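Local coordinates for protein giardin subunit alpha-1 (Giardia intestinalis, PDB 4EVF) that is a calcium-dependent, phosphatidylserine-binding annexin involved in attachment of the parasite to the intestinal mucosa and in reorganisation of its cytoskeleton, at residues Lys18-Ile23 against Ser65-Leu70; Leu138-Trp143 against Tyr214-Cys219. All coordinates share one frame; numbering follows the deposited sequence.

Both interactions are buried helix-helix contacts made mostly by side chains, and no hydrogen bond crosses either one. They share no helix and lie on opposite sides of the centre of the chain, with centres 32 Å apart and nearest atoms about 19 Å apart. Interaction 1 joins helices 20-28 and 62-70, both within the predicted first annexin repeat, through aliphatic side chains, and reaches a partly exposed edge at E20, whose carboxylate pairs with R283 outside both segments. Interaction 2, with every touching residue buried, instead links the predicted second and third repeats through helices 135-145 and 211-225. It buries more surface, 215 against 141 Å², and adds an aromatic face and a methionine.

Interaction 1 of 2, residues Lys18-Ile23 against Ser65-Leu70; sequences KDEVQI and SLLMDL
The side chain of L67 leaves helix 62-70 with CG anti to its own carbonyl carbon (chi1 -64°), which carries both methyl branches across to helix 20-28. There it meets I23, whose CG2 lies anti to the backbone N while CG1 sits beside that N (chi1 -62°). L67 divides its methyls between two partners. CD2 packs against I23 CG2 at 4.1 Å, where the two side chains pass at a slant, and CD1 lies 4.0 Å from the backbone O of E20 and 4.3 Å from E20 CG. The CA atoms also come nearest at this pair, I23 CA and L67 CA being 7.3 Å apart. Both segments fall in the predicted first annexin repeat, a unit that in this family folds as a bundle of five helices, and the contact joins the second and fifth helices along the chain. I23 also touches A14 and I15 of helix 4-16, so the first helix takes part in the same packing, and L58 borders both E20 and L67. While the CH2 groups of E20 flank the leucine, its carboxylate turns to R283 in a salt bridge that ties this edge to a distant part of the chain. Before helix 20-28, helix 4-16 ends in a Schellman motif, with K18 at positive phi, and D19 at once N-caps the next helix: its OD1 accepts a weak bond from Q22 N at 3.2 Å. The turn between the two helices is therefore short, and I23 N, bonded to D19 O at 3.1 Å, belongs to the first turn of helix 20-28.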
loop_
_atom_site.group_PDB
_atom_site.type_symbol
_atom_site.label_atom_id
_atom_site.label_comp_id
_atom_site.label_asym_id
_atom_site.label_seq_id
_atom_site.Cartn_x
_atom_site.Cartn_y
_atom_site.Cartn_z
ATOM N N LYS A 18 -15.773 -5.222 -23.392
ATOM C CA LYS A 18 -15.307 -3.956 -22.845
ATOM C C LYS A 18 -16.015 -3.652 -21.520
ATOM O O LYS A 18 -16.229 -2.494 -21.163
ATOM C CB LYS A 18 -15.539 -2.830 -23.853
ATOM C CG LYS A 18 -14.827 -3.035 -25.175
ATOM C CD LYS A 18 -15.146 -1.917 -26.157
ATOM C CE LYS A 18 -14.008 -1.691 -27.145
ATOM N NZ LYS A 18 -13.612 -2.937 -27.856
ATOM N N ASP A 19 -16.376 -4.716 -20.811
ATOM C CA ASP A 19 -17.057 -4.643 -19.534
ATOM C C ASP A 19 -16.043 -4.432 -18.395
ATOM O O ASP A 19 -15.449 -5.385 -17.901
ATOM C CB ASP A 19 -17.835 -5.947 -19.334
ATOM C CG ASP A 19 -18.802 -5.895 -18.162
ATOM O OD1 ASP A 19 -18.738 -4.941 -17.355
ATOM O OD2 ASP A 19 -19.624 -6.839 -18.047
ATOM N N GLU A 20 -15.861 -3.183 -17.972
ATOM C CA GLU A 20 -14.867 -2.848 -16.946
ATOM C C GLU A 20 -15.165 -3.446 -15.577
ATOM O O GLU A 20 -14.275 -4.003 -14.920
ATOM C CB GLU A 20 -14.713 -1.332 -16.821
ATOM C CG GLU A 20 -13.940 -0.705 -17.954
ATOM C CD GLU A 20 -13.756 0.789 -17.764
ATOM O OE1 GLU A 20 -14.645 1.439 -17.167
ATOM O OE2 GLU A 20 -12.716 1.309 -18.202
ATOM N N VAL A 21 -16.409 -3.322 -15.134
ATOM C CA VAL A 21 -16.768 -3.873 -13.838
ATOM C C VAL A 21 -16.588 -5.392 -13.834
ATOM O O VAL A 21 -16.184 -5.975 -12.826
ATOM C CB VAL A 21 -18.195 -3.483 -13.411
ATOM C CG1 VAL A 21 -18.546 -4.145 -12.095
ATOM C CG2 VAL A 21 -18.313 -1.972 -13.277
ATOM N N GLN A 22 -16.876 -6.031 -14.966
ATOM C CA GLN A 22 -16.709 -7.481 -15.061
ATOM C C GLN A 22 -15.236 -7.901 -14.971
ATOM O O GLN A 22 -14.908 -8.919 -14.352
ATOM C CB GLN A 22 -17.354 -8.029 -16.337
ATOM C CG GLN A 22 -17.226 -9.536 -16.498
ATOM C CD GLN A 22 -17.833 -10.319 -15.341
ATOM O OE1 GLN A 22 -18.514 -9.757 -14.479
ATOM N NE2 GLN A 22 -17.582 -11.626 -15.315
ATOM N N ILE A 23 -14.346 -7.129 -15.582
ATOM C CA ILE A 23 -12.920 -7.411 -15.441
ATOM C C ILE A 23 -12.501 -7.205 -13.989
ATOM O O ILE A 23 -11.777 -8.022 -13.416
ATOM C CB ILE A 23 -12.070 -6.536 -16.376
ATOM C CG1 ILE A 23 -12.421 -6.829 -17.837
ATOM C CG2 ILE A 23 -10.578 -6.711 -16.084
ATOM C CD1 ILE A 23 -11.922 -5.773 -18.798
ATOM N N SER A 65 -5.510 1.555 -16.302
ATOM C CA SER A 65 -4.205 1.318 -15.686
ATOM C C SER A 65 -4.301 0.358 -14.505
ATOM O O SER A 65 -3.495 -0.573 -14.392
ATOM C CB SER A 65 -3.565 2.637 -15.246
ATOM O OG SER A 65 -3.205 3.413 -16.373
ATOM N N LEU A 66 -5.285 0.592 -13.636
ATOM C CA LEU A 66 -5.558 -0.274 -12.494
ATOM C C LEU A 66 -5.848 -1.717 -12.914
ATOM O O LEU A 66 -5.296 -2.672 -12.342
ATOM C CB LEU A 66 -6.721 0.280 -11.666
ATOM C CG LEU A 66 -7.306 -0.626 -10.569
ATOM C CD1 LEU A 66 -6.226 -1.154 -9.636
ATOM C CD2 LEU A 66 -8.394 0.083 -9.748
ATOM N N LEU A 67 -6.718 -1.878 -13.906
ATOM C CA LEU A 67 -7.093 -3.214 -14.382
ATOM C C LEU A 67 -5.906 -3.977 -14.981
ATOM O O LEU A 67 -5.739 -5.184 -14.736
ATOM C CB LEU A 67 -8.275 -3.131 -15.359
ATOM C CG LEU A 67 -9.554 -2.597 -14.697
ATOM C CD1 LEU A 67 -10.692 -2.377 -15.697
ATOM C CD2 LEU A 67 -10.000 -3.507 -13.561
ATOM N N MET A 68 -5.088 -3.265 -15.747
ATOM C CA MET A 68 -3.807 -3.774 -16.253
ATOM C C MET A 68 -2.893 -4.227 -15.130
ATOM O O MET A 68 -2.330 -5.319 -15.185
ATOM C CB MET A 68 -3.071 -2.699 -17.066
ATOM C CG MET A 68 -3.787 -2.266 -18.337
ATOM S SD MET A 68 -2.966 -0.882 -19.145
ATOM C CE MET A 68 -1.359 -1.576 -19.550
ATOM N N ASP A 69 -2.737 -3.375 -14.121
ATOM C CA ASP A 69 -1.863 -3.653 -12.988
ATOM C C ASP A 69 -2.226 -4.980 -12.326
ATOM O O ASP A 69 -1.347 -5.776 -11.971
ATOM C CB ASP A 69 -1.967 -2.535 -11.936
ATOM C CG ASP A 69 -1.335 -1.223 -12.391
ATOM O OD1 ASP A 69 -0.615 -1.199 -13.413
ATOM O OD2 ASP A 69 -1.541 -0.206 -11.695
ATOM N N LEU A 70 -3.524 -5.203 -12.146
ATOM C CA LEU A 70 -4.017 -6.415 -11.484
ATOM C C LEU A 70 -3.620 -7.699 -12.206
ATOM O O LEU A 70 -3.612 -8.782 -11.605
ATOM C CB LEU A 70 -5.532 -6.353 -11.293
ATOM C CG LEU A 70 -5.978 -5.265 -10.303
ATOM C CD1 LEU A 70 -7.472 -4.955 -10.455
ATOM C CD2 LEU A 70 -5.641 -5.656 -8.866
#

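Interaction 2 of 2, residues Leu138-Trp143 against Tyr214-Cys219; sequences LLMEKW and YYTFYC
T216 meets two residues of helix 135-145: its methyl CG2 touches L139 and M140, and its hydroxyl OG1 touches M140. CG2, anti to the backbone N, reaches L139 CD2 at 3.9 Å and M140 CE at 4.0 Å, and T216 OG1 lies 3.6 Å from M140 CE. That hydroxyl is hydrogen-bonded to T212 O, one turn back in the same helix, so a polar group can sit in this apolar setting. M140 gets here by length: its CB does not aim at helix 211-225, but the chain runs extended beyond CG and delivers the terminal methyl. F96 of helix 92-100 touches both M140 and T216. The two helices run in roughly the same direction, at 33° with 10.7 Å between the segment axes, and they bring together the predicted second and third annexin repeats, of which each is the last helix. F217 follows, offering one ring face to L139. With CG anti to the backbone N (chi1 -178°), L139 places CD2 3.5 Å from the F217 ring centroid and only 3° off the normal, a CH-pi contact in which all six ring carbons are nearly equidistant from the methyl. The ring of F217 also stacks with Y209, and its side chain rests on I175 and I205. Further along, C219 turns to I100 and to L230, Y233 and L234 of helix 227-240.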
loop_
_atom_site.group_PDB
_atom_site.type_symbol
_atom_site.label_atom_id
_atom_site.label_comp_id
_atom_site.label_asym_id
_atom_site.label_seq_id
_atom_site.Cartn_x
_atom_site.Cartn_y
_atom_site.Cartn_z
ATOM N N LEU A 138 14.873 9.499 7.398
ATOM C CA LEU A 138 15.647 8.537 8.177
ATOM C C LEU A 138 14.823 7.288 8.500
ATOM O O LEU A 138 15.336 6.164 8.450
ATOM C CB LEU A 138 16.159 9.188 9.465
ATOM C CG LEU A 138 17.144 10.358 9.335
ATOM C CD1 LEU A 138 17.475 10.925 10.697
ATOM C CD2 LEU A 138 18.413 9.908 8.624
ATOM N N LEU A 139 13.552 7.481 8.840
ATOM C CA LEU A 139 12.663 6.344 9.078
ATOM C C LEU A 139 12.450 5.527 7.815
ATOM O O LEU A 139 12.445 4.296 7.876
ATOM C CB LEU A 139 11.320 6.779 9.681
ATOM C CG LEU A 139 10.319 5.661 10.019
ATOM C CD1 LEU A 139 10.880 4.625 10.991
ATOM C CD2 LEU A 139 9.037 6.273 10.592
ATOM N N MET A 140 12.273 6.189 6.671
ATOM C CA MET A 140 12.045 5.451 5.425
ATOM C C MET A 140 13.263 4.629 5.015
ATOM O O MET A 140 13.131 3.502 4.524
ATOM C CB MET A 140 11.595 6.366 4.279
ATOM C CG MET A 140 10.121 6.755 4.387
ATOM S SD MET A 140 9.512 7.580 2.899
ATOM C CE MET A 140 7.915 8.178 3.477
ATOM N N GLU A 141 14.444 5.183 5.242
ATOM C CA GLU A 141 15.684 4.453 4.972
ATOM C C GLU A 141 15.744 3.159 5.785
ATOM O O GLU A 141 16.048 2.088 5.259
ATOM C CB GLU A 141 16.900 5.314 5.307
ATOM C CG GLU A 141 18.211 4.632 4.974
ATOM C CD GLU A 141 19.407 5.515 5.229
ATOM O OE1 GLU A 141 19.324 6.410 6.092
ATOM O OE2 GLU A 141 20.436 5.309 4.559
ATOM N N LYS A 142 15.456 3.269 7.074
ATOM C CA LYS A 142 15.506 2.110 7.962
ATOM C C LYS A 142 14.350 1.144 7.681
ATOM O O LYS A 142 14.490 -0.070 7.784
ATOM C CB LYS A 142 15.477 2.577 9.414
ATOM C CG LYS A 142 15.716 1.482 10.435
ATOM C CD LYS A 142 16.856 1.858 11.362
ATOM C CE LYS A 142 16.652 3.245 11.921
ATOM N NZ LYS A 142 17.845 3.690 12.689
ATOM N N TRP A 143 13.202 1.697 7.309
ATOM C CA TRP A 143 12.058 0.882 6.925
ATOM C C TRP A 143 12.386 -0.022 5.743
ATOM O O TRP A 143 12.065 -1.216 5.749
ATOM C CB TRP A 143 10.875 1.771 6.559
ATOM C CG TRP A 143 9.582 1.042 6.511
ATOM C CD1 TRP A 143 9.046 0.380 5.443
ATOM C CD2 TRP A 143 8.644 0.915 7.579
ATOM N NE1 TRP A 143 7.829 -0.158 5.789
ATOM C CE2 TRP A 143 7.559 0.161 7.095
ATOM C CE3 TRP A 143 8.623 1.358 8.906
ATOM C CZ2 TRP A 143 6.451 -0.158 7.895
ATOM C CZ3 TRP A 143 7.525 1.048 9.694
ATOM C CH2 TRP A 143 6.456 0.297 9.186
ATOM N N TYR A 214 5.116 13.780 10.353
ATOM C CA TYR A 214 3.895 13.291 10.950
ATOM C C TYR A 214 3.280 12.127 10.175
ATOM O O TYR A 214 3.037 11.052 10.729
ATOM C CB TYR A 214 2.859 14.419 11.086
ATOM C CG TYR A 214 1.535 13.883 11.545
ATOM C CD1 TYR A 214 1.312 13.608 12.888
ATOM C CD2 TYR A 214 0.516 13.612 10.635
ATOM C CE1 TYR A 214 0.113 13.096 13.322
ATOM C CE2 TYR A 214 -0.690 13.102 11.054
ATOM C CZ TYR A 214 -0.885 12.839 12.403
ATOM O OH TYR A 214 -2.081 12.331 12.846
ATOM N N TYR A 215 2.997 12.352 8.899
ATOM C CA TYR A 215 2.329 11.335 8.102
ATOM C C TYR A 215 3.159 10.069 7.966
ATOM O O TYR A 215 2.607 8.974 7.941
ATOM C CB TYR A 215 1.906 11.875 6.736
ATOM C CG TYR A 215 0.809 12.897 6.879
ATOM C CD1 TYR A 215 -0.433 12.524 7.370
ATOM C CD2 TYR A 215 1.033 14.238 6.579
ATOM C CE1 TYR A 215 -1.440 13.455 7.543
ATOM C CE2 TYR A 215 0.035 15.178 6.742
ATOM C CZ TYR A 215 -1.198 14.780 7.219
ATOM O OH TYR A 215 -2.199 15.700 7.385
ATOM N N THR A 216 4.476 10.221 7.909
ATOM C CA THR A 216 5.351 9.051 7.785
ATOM C C THR A 216 5.246 8.158 9.020
ATOM O O THR A 216 5.053 6.933 8.903
ATOM C CB THR A 216 6.829 9.443 7.545
ATOM O OG1 THR A 216 6.957 10.150 6.305
ATOM C CG2 THR A 216 7.708 8.195 7.497
ATOM N N PHE A 217 5.369 8.757 10.204
ATOM C CA PHE A 217 5.262 7.993 11.454
ATOM C C PHE A 217 3.838 7.473 11.696
ATOM O O PHE A 217 3.633 6.386 12.253
ATOM C CB PHE A 217 5.755 8.822 12.646
ATOM C CG PHE A 217 7.254 8.871 12.775
ATOM C CD1 PHE A 217 8.002 9.722 11.977
ATOM C CD2 PHE A 217 7.911 8.079 13.702
ATOM C CE1 PHE A 217 9.382 9.778 12.086
ATOM C CE2 PHE A 217 9.291 8.120 13.821
ATOM C CZ PHE A 217 10.029 8.982 13.010
ATOM N N TYR A 218 2.851 8.259 11.275
ATOM C CA TYR A 218 1.463 7.849 11.390
ATOM C C TYR A 218 1.175 6.630 10.504
ATOM O O TYR A 218 0.515 5.676 10.933
ATOM C CB TYR A 218 0.537 9.014 11.011
ATOM C CG TYR A 218 -0.885 8.888 11.519
ATOM C CD1 TYR A 218 -1.169 8.237 12.714
ATOM C CD2 TYR A 218 -1.949 9.406 10.794
ATOM C CE1 TYR A 218 -2.477 8.125 13.180
ATOM C CE2 TYR A 218 -3.256 9.303 11.250
ATOM C CZ TYR A 218 -3.511 8.664 12.440
ATOM O OH TYR A 218 -4.810 8.554 12.885
ATOM N N CYS A 219 1.673 6.653 9.270
ATOM C CA CYS A 219 1.486 5.504 8.385
ATOM C C CYS A 219 2.209 4.288 8.966
ATOM O O CYS A 219 1.685 3.166 8.948
ATOM C CB CYS A 219 1.969 5.803 6.962
ATOM S SG CYS A 219 0.837 6.907 6.008
#